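Mycolic acid synthase (Mycobacterium tuberculosis, PDB 1L1E) probably catalyses the S-adenosylmethionine-dependent conversion of a double bond at the proximal position of alpha mycolic acids into a cyclopropane ring. Local coordinates at residues D20-L25 with D260-Y265; L57-L62 with V280-L285; H102-F107 with R116-E121. All coordinates share one frame; numbering follows the deposited sequence.

The three contacts sit at different points of a methyltransferase built on a mixed seven-stranded sheet. Contact 1 lies off the sheet, where helix 20-23 meets helix 256-274. Contacts 2 and 3 both reach the sheet, contact 3 at its outermost strand 116-120 and contact 2 at strand 279-286, the antiparallel strand next to the other edge. The centres of contacts 2 and 3 are about 23 Å apart; that of contact 1 is about 24 Å from contact 3's and about 29 Å from contact 2's. Along the chain the segments of contacts 1 and 2 alternate, whereas contact 3 falls wholly between them. N-terminal and C-terminal parts are thereby joined twice, on opposite sides of the chain's centre.

Contact 1: D20-L25 with D260-Y265; sequences DDFFRL and DRYMKY
Near the cofactor pocket of this methyltransferase, the short N-terminal helix 20-23 rests against helix 256-274 through an aromatic cluster of Phe22, Phe23 and Tyr262. The central element is a T-shaped stack in which Phe22 turns its ring edge to a face of Tyr262. The ring centroids are 5.6 Å apart and the planes stand at 68°. The leading atom is Phe22 CE2, which lies 4.0 Å from Tyr262 CD1, toward the rim of the tyrosine ring and not over its middle. A chi1 of -174°, which sets CG opposite the backbone N, swings the Phe22 ring toward the facing helix. Phe23 comes in farther along the same tyrosine, at its phenolic end, where Phe23 CE2 lies 4.3 Å from Tyr262 OH.

The backbones stay well apart, the closest CA atoms being those of Phe23 and Tyr262 at 10.3 Å, and the rings bridge the gap. Beyond these three rings, Phe23 also meets the ring of Trp75, and Tyr262 lies about 4 Å from Tyr33 between nearest side-chain atoms; by similarity, both Trp75 and Tyr33 bind S-adenosylmethionine. Ala250 of helix 247-253 packs on Phe22. Between these segments the attraction is therefore one of dispersion and the weak electrostatics of an aromatic C-H edge directed at a pi face, without any direct hydrogen bond.

Contact 2: L57-L62 with V280-L285; sequences LGKLNL and VDQFTL
The polar part of the contact centres on the ammonium group of Lys59, which reaches from the type I turn Gly58-Asn61 to strand 279-286. Lys59 NZ donates a short hydrogen bond of 2.6 Å to Gln282 OE1. The donor lies in the carbonyl plane, with a C=O...N angle of 146°, and the two side chains cross at about a right angle. Lys59 sets off with CG anti to its carbonyl carbon (chi1 -66°), and the remainder of its chain is extended, which carries NZ far enough to reach the glutamine.

A water adds a second connection. It accepts from Lys59 NZ at 3.0 Å, donates to Gln282 O at 2.8 Å, and is also hydrogen-bonded to Thr284 OG1 at 2.8 Å. Lysine, strand backbone and threonine hydroxyl are thus joined through one molecule.

Van der Waals contact comes from the lysine's methylene chain, which passes obliquely by Thr284. Lys59 CD lies 3.6 Å from Thr284 OG1, while Leu165 of strand 163-170 also touches Lys59.

Neighbouring strands complete the polar network: Lys59 NZ also donates to Gln226 OE1 of strand 221-227, and Gln282 NE2 is bonded to His167 ND1 of strand 163-170. Because His167 lines the carbonate pocket, Gln282 is a second-shell residue of that site. The whole joins this turn to strand 279-286, which is inserted antiparallel between 163-170 and 221-227 in the 3-2-1-4-5-7-6 strand order characteristic of the Rossmann-like class I methyltransferase fold.

Contact 3: H102-F107 with R116-E121; sequences HVQKMF and RRVLLE
Phe107 of helix 97-109 packs on Arg116 of strand 116-120 in the second half of a beta-alpha-beta unit of the Rossmann-like fold. The short helix and strand axes run nearly antiparallel, at 166° and 8.3 Å apart.

The apolar part of the interface centres on the Phe107 ring. Arg116 CB sits almost over its centre, 3.6 Å from the centroid, as a CH-pi contact. On the opposite ring face, toward the rim, is Val103 CG1 of the same helix, sandwiching the phenyl group. The ring's edge points at the strand backbone, with Phe107 CE1 3.6 Å from Arg117 C. Val118 N, near the same edge, is buried with no partner in the model. Val103 CG1 meets Val118 CB at 3.8 Å. Helix 77-86 backs this layer, with Met79 against both Val103 and Phe107.

The polar contact lies at the end of the arginine, whose straight run to NE passes the ring in the opposite direction. There Phe107 O takes a 2.7 Å hydrogen bond from Arg116 NE, with an N-H...O angle of 162°, and a weak one from Arg116 NH2 at 3.3 Å. The oxygen lies near the guanidinium plane, but NE is tilted 33° from the carbonyl plane.

Contact 1: D20-L25 with D260-Y265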
loop_
_atom_site.group_PDB
_atom_site.type_symbol
_atom_site.label_atom_id
_atom_site.label_comp_id
_atom_site.label_asym_id
_atom_site.label_seq_id
_atom_site.Cartn_x
_atom_site.Cartn_y
_atom_site.Cartn_z
ATOM N N ASP A 20 -7.140 -14.467 -7.851
ATOM C CA ASP A 20 -5.730 -14.291 -7.522
ATOM C C ASP A 20 -4.801 -14.782 -8.614
ATOM O O ASP A 20 -3.666 -14.328 -8.720
ATOM C CB ASP A 20 -5.372 -15.001 -6.217
ATOM C CG ASP A 20 -3.953 -14.700 -5.768
ATOM O OD1 ASP A 20 -3.570 -13.510 -5.789
ATOM O OD2 ASP A 20 -3.226 -15.640 -5.384
ATOM N N ASP A 21 -5.274 -15.720 -9.420
ATOM C CA ASP A 21 -4.445 -16.241 -10.488
ATOM C C ASP A 21 -4.269 -15.143 -11.532
ATOM O O ASP A 21 -3.383 -15.216 -12.381
ATOM C CB ASP A 21 -5.089 -17.483 -11.094
ATOM C CG ASP A 21 -4.106 -18.639 -11.234
ATOM O OD1 ASP A 21 -3.420 -18.965 -10.231
ATOM O OD2 ASP A 21 -4.025 -19.220 -12.344
ATOM N N PHE A 22 -5.120 -14.120 -11.453
ATOM C CA PHE A 22 -5.035 -12.991 -12.365
ATOM C C PHE A 22 -3.900 -12.102 -11.873
ATOM O O PHE A 22 -3.032 -11.698 -12.650
ATOM C CB PHE A 22 -6.335 -12.189 -12.376
ATOM C CG PHE A 22 -6.355 -11.096 -13.407
ATOM C CD1 PHE A 22 -6.583 -11.395 -14.752
ATOM C CD2 PHE A 22 -6.101 -9.781 -13.049
ATOM C CE1 PHE A 22 -6.556 -10.402 -15.719
ATOM C CE2 PHE A 22 -6.070 -8.773 -14.010
ATOM C CZ PHE A 22 -6.298 -9.087 -15.349
ATOM N N PHE A 23 -3.909 -11.799 -10.578
ATOM C CA PHE A 23 -2.862 -10.962 -9.998
ATOM C C PHE A 23 -1.492 -11.602 -10.137
ATOM O O PHE A 23 -0.499 -10.922 -10.404
ATOM C CB PHE A 23 -3.129 -10.689 -8.520
ATOM C CG PHE A 23 -4.288 -9.771 -8.273
ATOM C CD1 PHE A 23 -5.509 -10.274 -7.833
ATOM C CD2 PHE A 23 -4.161 -8.401 -8.489
ATOM C CE1 PHE A 23 -6.581 -9.429 -7.615
ATOM C CE2 PHE A 23 -5.236 -7.543 -8.272
ATOM C CZ PHE A 23 -6.448 -8.062 -7.834
ATOM N N ARG A 24 -1.424 -12.914 -9.966
ATOM C CA ARG A 24 -0.142 -13.588 -10.078
ATOM C C ARG A 24 0.469 -13.448 -11.477
ATOM O O ARG A 24 1.645 -13.770 -11.686
ATOM C CB ARG A 24 -0.287 -15.059 -9.689
ATOM C CG ARG A 24 -0.481 -15.274 -8.197
ATOM C CD ARG A 24 -0.447 -16.757 -7.854
ATOM N NE ARG A 24 0.837 -17.349 -8.233
ATOM C CZ ARG A 24 1.070 -18.655 -8.314
ATOM N NH1 ARG A 24 0.104 -19.523 -8.040
ATOM N NH2 ARG A 24 2.271 -19.094 -8.670
ATOM N N LEU A 25 -0.322 -12.952 -12.429
ATOM C CA LEU A 25 0.174 -12.759 -13.786
ATOM C C LEU A 25 1.040 -11.509 -13.935
ATOM O O LEU A 25 1.737 -11.359 -14.941
ATOM C CB LEU A 25 -0.982 -12.707 -14.794
ATOM C CG LEU A 25 -1.709 -14.038 -15.035
ATOM C CD1 LEU A 25 -2.808 -13.830 -16.066
ATOM C CD2 LEU A 25 -0.717 -15.102 -15.504
ATOM N N ASP A 260 -7.832 -5.173 -20.610
ATOM C CA ASP A 260 -7.713 -3.801 -21.081
ATOM C C ASP A 260 -7.914 -2.833 -19.924
ATOM O O ASP A 260 -7.271 -1.787 -19.854
ATOM C CB ASP A 260 -8.741 -3.516 -22.181
ATOM C CG ASP A 260 -8.573 -4.422 -23.389
ATOM O OD1 ASP A 260 -7.424 -4.679 -23.789
ATOM O OD2 ASP A 260 -9.593 -4.868 -23.952
ATOM N N ARG A 261 -8.803 -3.192 -19.007
ATOM C CA ARG A 261 -9.079 -2.358 -17.846
ATOM C C ARG A 261 -7.786 -2.135 -17.061
ATOM O O ARG A 261 -7.420 -0.999 -16.739
ATOM C CB ARG A 261 -10.133 -3.040 -16.966
ATOM C CG ARG A 261 -10.445 -2.336 -15.655
ATOM C CD ARG A 261 -11.648 -2.985 -14.982
ATOM N NE ARG A 261 -11.847 -2.523 -13.611
ATOM C CZ ARG A 261 -12.886 -2.862 -12.853
ATOM N NH1 ARG A 261 -13.825 -3.667 -13.336
ATOM N NH2 ARG A 261 -12.985 -2.406 -11.609
ATOM N N TYR A 262 -7.080 -3.218 -16.765
ATOM C CA TYR A 262 -5.839 -3.096 -16.018
ATOM C C TYR A 262 -4.689 -2.480 -16.800
ATOM O O TYR A 262 -3.941 -1.669 -16.250
ATOM C CB TYR A 262 -5.434 -4.447 -15.424
ATOM C CG TYR A 262 -6.057 -4.636 -14.061
ATOM C CD1 TYR A 262 -7.407 -4.962 -13.929
ATOM C CD2 TYR A 262 -5.321 -4.385 -12.898
ATOM C CE1 TYR A 262 -8.013 -5.026 -12.673
ATOM C CE2 TYR A 262 -5.916 -4.445 -11.639
ATOM C CZ TYR A 262 -7.261 -4.766 -11.536
ATOM O OH TYR A 262 -7.855 -4.830 -10.299
ATOM N N MET A 263 -4.538 -2.849 -18.068
ATOM C CA MET A 263 -3.461 -2.262 -18.870
ATOM C C MET A 263 -3.625 -0.746 -18.919
ATOM O O MET A 263 -2.644 -0.008 -18.818
ATOM C CB MET A 263 -3.466 -2.813 -20.293
ATOM C CG MET A 263 -2.856 -4.194 -20.446
ATOM S SD MET A 263 -1.187 -4.333 -19.771
ATOM C CE MET A 263 -0.228 -3.240 -20.885
ATOM N N LYS A 264 -4.870 -0.294 -19.076
ATOM C CA LYS A 264 -5.188 1.139 -19.137
ATOM C C LYS A 264 -4.832 1.815 -17.824
ATOM O O LYS A 264 -4.390 2.966 -17.790
ATOM C CB LYS A 264 -6.683 1.331 -19.420
ATOM C CG LYS A 264 -7.219 2.745 -19.221
ATOM C CD LYS A 264 -8.716 2.795 -19.541
ATOM C CE LYS A 264 -9.391 4.065 -19.017
ATOM N NZ LYS A 264 -8.961 5.316 -19.705
ATOM N N TYR A 265 -5.044 1.087 -16.738
ATOM C CA TYR A 265 -4.754 1.593 -15.410
ATOM C C TYR A 265 -3.249 1.704 -15.194
ATOM O O TYR A 265 -2.739 2.757 -14.809
ATOM C CB TYR A 265 -5.402 0.662 -14.380
ATOM C CG TYR A 265 -4.726 0.561 -13.031
ATOM C CD1 TYR A 265 -4.531 1.685 -12.227
ATOM C CD2 TYR A 265 -4.340 -0.683 -12.528
ATOM C CE1 TYR A 265 -3.969 1.566 -10.952
ATOM C CE2 TYR A 265 -3.784 -0.812 -11.262
ATOM C CZ TYR A 265 -3.602 0.309 -10.479
ATOM O OH TYR A 265 -3.063 0.165 -9.221
#

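Contact 2: L57-L62 with V280-L285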
loop_
_atom_site.group_PDB
_atom_site.type_symbol
_atom_site.label_atom_id
_atom_site.label_comp_id
_atom_site.label_asym_id
_atom_site.label_seq_id
_atom_site.Cartn_x
_atom_site.Cartn_y
_atom_site.Cartn_z
ATOM N N LEU A 57 9.531 -0.861 7.328
ATOM C CA LEU A 57 9.743 -1.477 8.629
ATOM C C LEU A 57 10.939 -0.902 9.379
ATOM O O LEU A 57 10.912 -0.817 10.593
ATOM C CB LEU A 57 9.887 -2.989 8.466
ATOM C CG LEU A 57 8.670 -3.681 7.835
ATOM C CD1 LEU A 57 8.947 -5.182 7.720
ATOM C CD2 LEU A 57 7.414 -3.423 8.694
ATOM N N GLY A 58 11.980 -0.503 8.657
ATOM C CA GLY A 58 13.146 0.065 9.306
ATOM C C GLY A 58 12.799 1.310 10.104
ATOM O O GLY A 58 13.462 1.636 11.086
ATOM N N LYS A 59 11.743 2.000 9.684
ATOM C CA LYS A 59 11.291 3.224 10.342
ATOM C C LYS A 59 10.519 2.990 11.642
ATOM O O LYS A 59 10.324 3.916 12.441
ATOM C CB LYS A 59 10.423 4.032 9.370
ATOM C CG LYS A 59 11.198 4.562 8.167
ATOM C CD LYS A 59 10.285 5.210 7.159
ATOM C CE LYS A 59 11.056 5.765 5.974
ATOM N NZ LYS A 59 10.137 6.126 4.838
ATOM N N LEU A 60 10.084 1.756 11.858
ATOM C CA LEU A 60 9.325 1.421 13.059
ATOM C C LEU A 60 10.227 0.979 14.215
ATOM O O LEU A 60 9.740 0.592 15.281
ATOM C CB LEU A 60 8.303 0.327 12.728
ATOM C CG LEU A 60 7.336 0.686 11.597
ATOM C CD1 LEU A 60 6.354 -0.452 11.340
ATOM C CD2 LEU A 60 6.588 1.940 11.978
ATOM N N ASN A 61 11.538 1.046 13.996
ATOM C CA ASN A 61 12.530 0.664 14.999
ATOM C C ASN A 61 12.102 -0.598 15.768
ATOM O O ASN A 61 12.085 -0.635 17.002
ATOM C CB ASN A 61 12.786 1.854 15.936
ATOM C CG ASN A 61 13.346 3.065 15.191
ATOM O OD1 ASN A 61 13.288 4.198 15.679
ATOM N ND2 ASN A 61 13.901 2.824 13.999
ATOM N N LEU A 62 11.760 -1.628 15.001
ATOM C CA LEU A 62 11.327 -2.912 15.536
ATOM C C LEU A 62 12.371 -3.622 16.399
ATOM O O LEU A 62 13.559 -3.673 16.060
ATOM C CB LEU A 62 10.922 -3.842 14.388
ATOM C CG LEU A 62 9.627 -3.517 13.641
ATOM C CD1 LEU A 62 9.500 -4.427 12.437
ATOM C CD2 LEU A 62 8.428 -3.701 14.577
ATOM N N VAL A 280 3.570 9.433 -4.172
ATOM C CA VAL A 280 3.408 8.370 -3.176
ATOM C C VAL A 280 4.346 8.743 -2.035
ATOM O O VAL A 280 5.555 8.886 -2.234
ATOM C CB VAL A 280 3.798 6.986 -3.723
ATOM C CG1 VAL A 280 3.842 5.969 -2.581
ATOM C CG2 VAL A 280 2.788 6.535 -4.760
ATOM N N ASP A 281 3.781 8.900 -0.841
ATOM C CA ASP A 281 4.544 9.295 0.330
ATOM C C ASP A 281 4.473 8.282 1.469
ATOM O O ASP A 281 3.483 7.560 1.625
ATOM C CB ASP A 281 4.026 10.633 0.864
ATOM C CG ASP A 281 4.616 11.848 0.137
ATOM O OD1 ASP A 281 5.309 11.684 -0.884
ATOM O OD2 ASP A 281 4.365 12.982 0.599
ATOM N N GLN A 282 5.534 8.243 2.263
ATOM C CA GLN A 282 5.584 7.382 3.427
ATOM C C GLN A 282 5.664 8.363 4.588
ATOM O O GLN A 282 6.623 9.137 4.694
ATOM C CB GLN A 282 6.832 6.483 3.422
ATOM C CG GLN A 282 6.855 5.361 2.366
ATOM C CD GLN A 282 7.763 4.194 2.780
ATOM O OE1 GLN A 282 8.723 4.377 3.533
ATOM N NE2 GLN A 282 7.462 2.993 2.286
ATOM N N PHE A 283 4.643 8.348 5.441
ATOM C CA PHE A 283 4.598 9.235 6.594
ATOM C C PHE A 283 4.938 8.471 7.853
ATOM O O PHE A 283 4.336 7.436 8.143
ATOM C CB PHE A 283 3.199 9.834 6.788
ATOM C CG PHE A 283 2.695 10.630 5.617
ATOM C CD1 PHE A 283 2.048 10.005 4.564
ATOM C CD2 PHE A 283 2.833 12.019 5.592
ATOM C CE1 PHE A 283 1.535 10.746 3.496
ATOM C CE2 PHE A 283 2.324 12.768 4.533
ATOM C CZ PHE A 283 1.672 12.132 3.484
ATOM N N THR A 284 5.907 8.973 8.603
ATOM C CA THR A 284 6.250 8.340 9.849
ATOM C C THR A 284 5.543 9.184 10.898
ATOM O O THR A 284 5.775 10.391 11.000
ATOM C CB THR A 284 7.766 8.342 10.100
ATOM O OG1 THR A 284 8.431 7.648 9.032
ATOM C CG2 THR A 284 8.070 7.636 11.420
ATOM N N LEU A 285 4.660 8.551 11.654
ATOM C CA LEU A 285 3.904 9.252 12.682
ATOM C C LEU A 285 4.184 8.680 14.071
ATOM O O LEU A 285 4.091 7.471 14.286
ATOM C CB LEU A 285 2.411 9.144 12.376
ATOM C CG LEU A 285 2.020 9.352 10.913
ATOM C CD1 LEU A 285 0.546 9.072 10.757
ATOM C CD2 LEU A 285 2.357 10.757 10.467
HETATM O O HOH W 1 8.778 8.381 6.334
#

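Contact 3: H102-F107 with R116-E121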
loop_
_atom_site.group_PDB
_atom_site.type_symbol
_atom_site.label_atom_id
_atom_site.label_comp_id
_atom_site.label_asym_id
_atom_site.label_seq_id
_atom_site.Cartn_x
_atom_site.Cartn_y
_atom_site.Cartn_z
ATOM N N HIS A 102 -5.016 -17.117 2.108
ATOM C CA HIS A 102 -3.641 -17.279 1.660
ATOM C C HIS A 102 -2.650 -16.982 2.780
ATOM O O HIS A 102 -1.702 -17.743 2.992
ATOM C CB HIS A 102 -3.349 -16.370 0.464
ATOM C CG HIS A 102 -1.943 -16.473 -0.041
ATOM N ND1 HIS A 102 -0.878 -15.863 0.589
ATOM C CD2 HIS A 102 -1.425 -17.129 -1.107
ATOM C CE1 HIS A 102 0.235 -16.137 -0.069
ATOM N NE2 HIS A 102 -0.069 -16.904 -1.102
ATOM N N VAL A 103 -2.861 -15.884 3.504
ATOM C CA VAL A 103 -1.942 -15.541 4.593
ATOM C C VAL A 103 -1.980 -16.548 5.754
ATOM O O VAL A 103 -0.963 -16.800 6.379
ATOM C CB VAL A 103 -2.218 -14.127 5.162
ATOM C CG1 VAL A 103 -1.350 -13.879 6.386
ATOM C CG2 VAL A 103 -1.921 -13.061 4.091
ATOM N N GLN A 104 -3.149 -17.105 6.052
ATOM C CA GLN A 104 -3.249 -18.062 7.151
ATOM C C GLN A 104 -2.509 -19.338 6.754
ATOM O O GLN A 104 -1.783 -19.913 7.557
ATOM C CB GLN A 104 -4.716 -18.361 7.475
ATOM C CG GLN A 104 -4.937 -19.332 8.649
ATOM C CD GLN A 104 -4.452 -18.785 9.988
ATOM O OE1 GLN A 104 -3.440 -19.238 10.530
ATOM N NE2 GLN A 104 -5.174 -17.807 10.525
ATOM N N LYS A 105 -2.690 -19.779 5.514
ATOM C CA LYS A 105 -1.994 -20.971 5.040
ATOM C C LYS A 105 -0.494 -20.711 5.160
ATOM O O LYS A 105 0.266 -21.566 5.626
ATOM C CB LYS A 105 -2.359 -21.264 3.583
ATOM C CG LYS A 105 -1.617 -22.447 2.984
ATOM C CD LYS A 105 -2.199 -22.838 1.631
ATOM C CE LYS A 105 -1.563 -24.114 1.097
ATOM N NZ LYS A 105 -2.215 -24.584 -0.164
ATOM N N MET A 106 -0.080 -19.518 4.746
ATOM C CA MET A 106 1.317 -19.120 4.810
ATOM C C MET A 106 1.777 -19.270 6.253
ATOM O O MET A 106 2.775 -19.945 6.536
ATOM C CB MET A 106 1.472 -17.658 4.364
ATOM C CG MET A 106 2.911 -17.227 4.100
ATOM S SD MET A 106 3.128 -15.434 4.038
ATOM C CE MET A 106 4.033 -15.223 2.506
ATOM N N PHE A 107 1.041 -18.642 7.166
ATOM C CA PHE A 107 1.358 -18.700 8.588
ATOM C C PHE A 107 1.462 -20.136 9.131
ATOM O O PHE A 107 2.375 -20.442 9.906
ATOM C CB PHE A 107 0.302 -17.937 9.399
ATOM C CG PHE A 107 0.453 -16.434 9.362
ATOM C CD1 PHE A 107 -0.537 -15.623 9.903
ATOM C CD2 PHE A 107 1.583 -15.831 8.813
ATOM C CE1 PHE A 107 -0.409 -14.238 9.900
ATOM C CE2 PHE A 107 1.720 -14.443 8.806
ATOM C CZ PHE A 107 0.721 -13.648 9.351
ATOM N N ARG A 116 1.449 -15.325 15.123
ATOM C CA ARG A 116 1.053 -14.778 13.838
ATOM C C ARG A 116 -0.440 -14.916 13.633
ATOM O O ARG A 116 -0.987 -16.022 13.685
ATOM C CB ARG A 116 1.836 -15.472 12.710
ATOM C CG ARG A 116 1.997 -16.991 12.858
ATOM C CD ARG A 116 3.157 -17.498 11.989
ATOM N NE ARG A 116 3.291 -18.957 11.983
ATOM C CZ ARG A 116 3.626 -19.697 13.038
ATOM N NH1 ARG A 116 3.871 -19.132 14.214
ATOM N NH2 ARG A 116 3.716 -21.013 12.911
ATOM N N ARG A 117 -1.101 -13.783 13.411
ATOM C CA ARG A 117 -2.540 -13.767 13.216
ATOM C C ARG A 117 -2.988 -12.915 12.041
ATOM O O ARG A 117 -2.438 -11.846 11.789
ATOM C CB ARG A 117 -3.244 -13.248 14.468
ATOM C CG ARG A 117 -3.682 -14.298 15.472
ATOM C CD ARG A 117 -4.814 -13.713 16.329
ATOM N NE ARG A 117 -4.417 -12.428 16.895
ATOM C CZ ARG A 117 -5.256 -11.460 17.257
ATOM N NH1 ARG A 117 -6.568 -11.606 17.118
ATOM N NH2 ARG A 117 -4.771 -10.334 17.755
ATOM N N VAL A 118 -3.994 -13.403 11.324
ATOM C CA VAL A 118 -4.560 -12.683 10.191
ATOM C C VAL A 118 -6.061 -12.645 10.443
ATOM O O VAL A 118 -6.649 -13.646 10.849
ATOM C CB VAL A 118 -4.258 -13.384 8.842
ATOM C CG1 VAL A 118 -4.939 -14.729 8.773
ATOM C CG2 VAL A 118 -4.704 -12.498 7.690
ATOM N N LEU A 119 -6.678 -11.489 10.221
ATOM C CA LEU A 119 -8.105 -11.351 10.466
ATOM C C LEU A 119 -8.842 -10.696 9.297
ATOM O O LEU A 119 -8.417 -9.665 8.771
ATOM C CB LEU A 119 -8.337 -10.525 11.737
ATOM C CG LEU A 119 -7.611 -10.933 13.026
ATOM C CD1 LEU A 119 -7.548 -9.745 13.974
ATOM C CD2 LEU A 119 -8.316 -12.115 13.681
ATOM N N LEU A 120 -9.946 -11.313 8.893
ATOM C CA LEU A 120 -10.762 -10.787 7.815
ATOM C C LEU A 120 -11.708 -9.739 8.414
ATOM O O LEU A 120 -12.861 -10.044 8.734
ATOM C CB LEU A 120 -11.576 -11.912 7.174
ATOM C CG LEU A 120 -12.493 -11.457 6.046
ATOM C CD1 LEU A 120 -11.660 -11.111 4.818
ATOM C CD2 LEU A 120 -13.487 -12.557 5.727
ATOM N N GLU A 121 -11.214 -8.516 8.579
ATOM C CA GLU A 121 -12.024 -7.441 9.149
ATOM C C GLU A 121 -11.322 -6.105 8.928
ATOM O O GLU A 121 -10.105 -6.065 8.756
ATOM C CB GLU A 121 -12.218 -7.667 10.655
ATOM C CG GLU A 121 -10.984 -7.310 11.482
ATOM C CD GLU A 121 -11.122 -7.661 12.950
ATOM O OE1 GLU A 121 -10.288 -7.183 13.747
ATOM O OE2 GLU A 121 -12.053 -8.417 13.305
#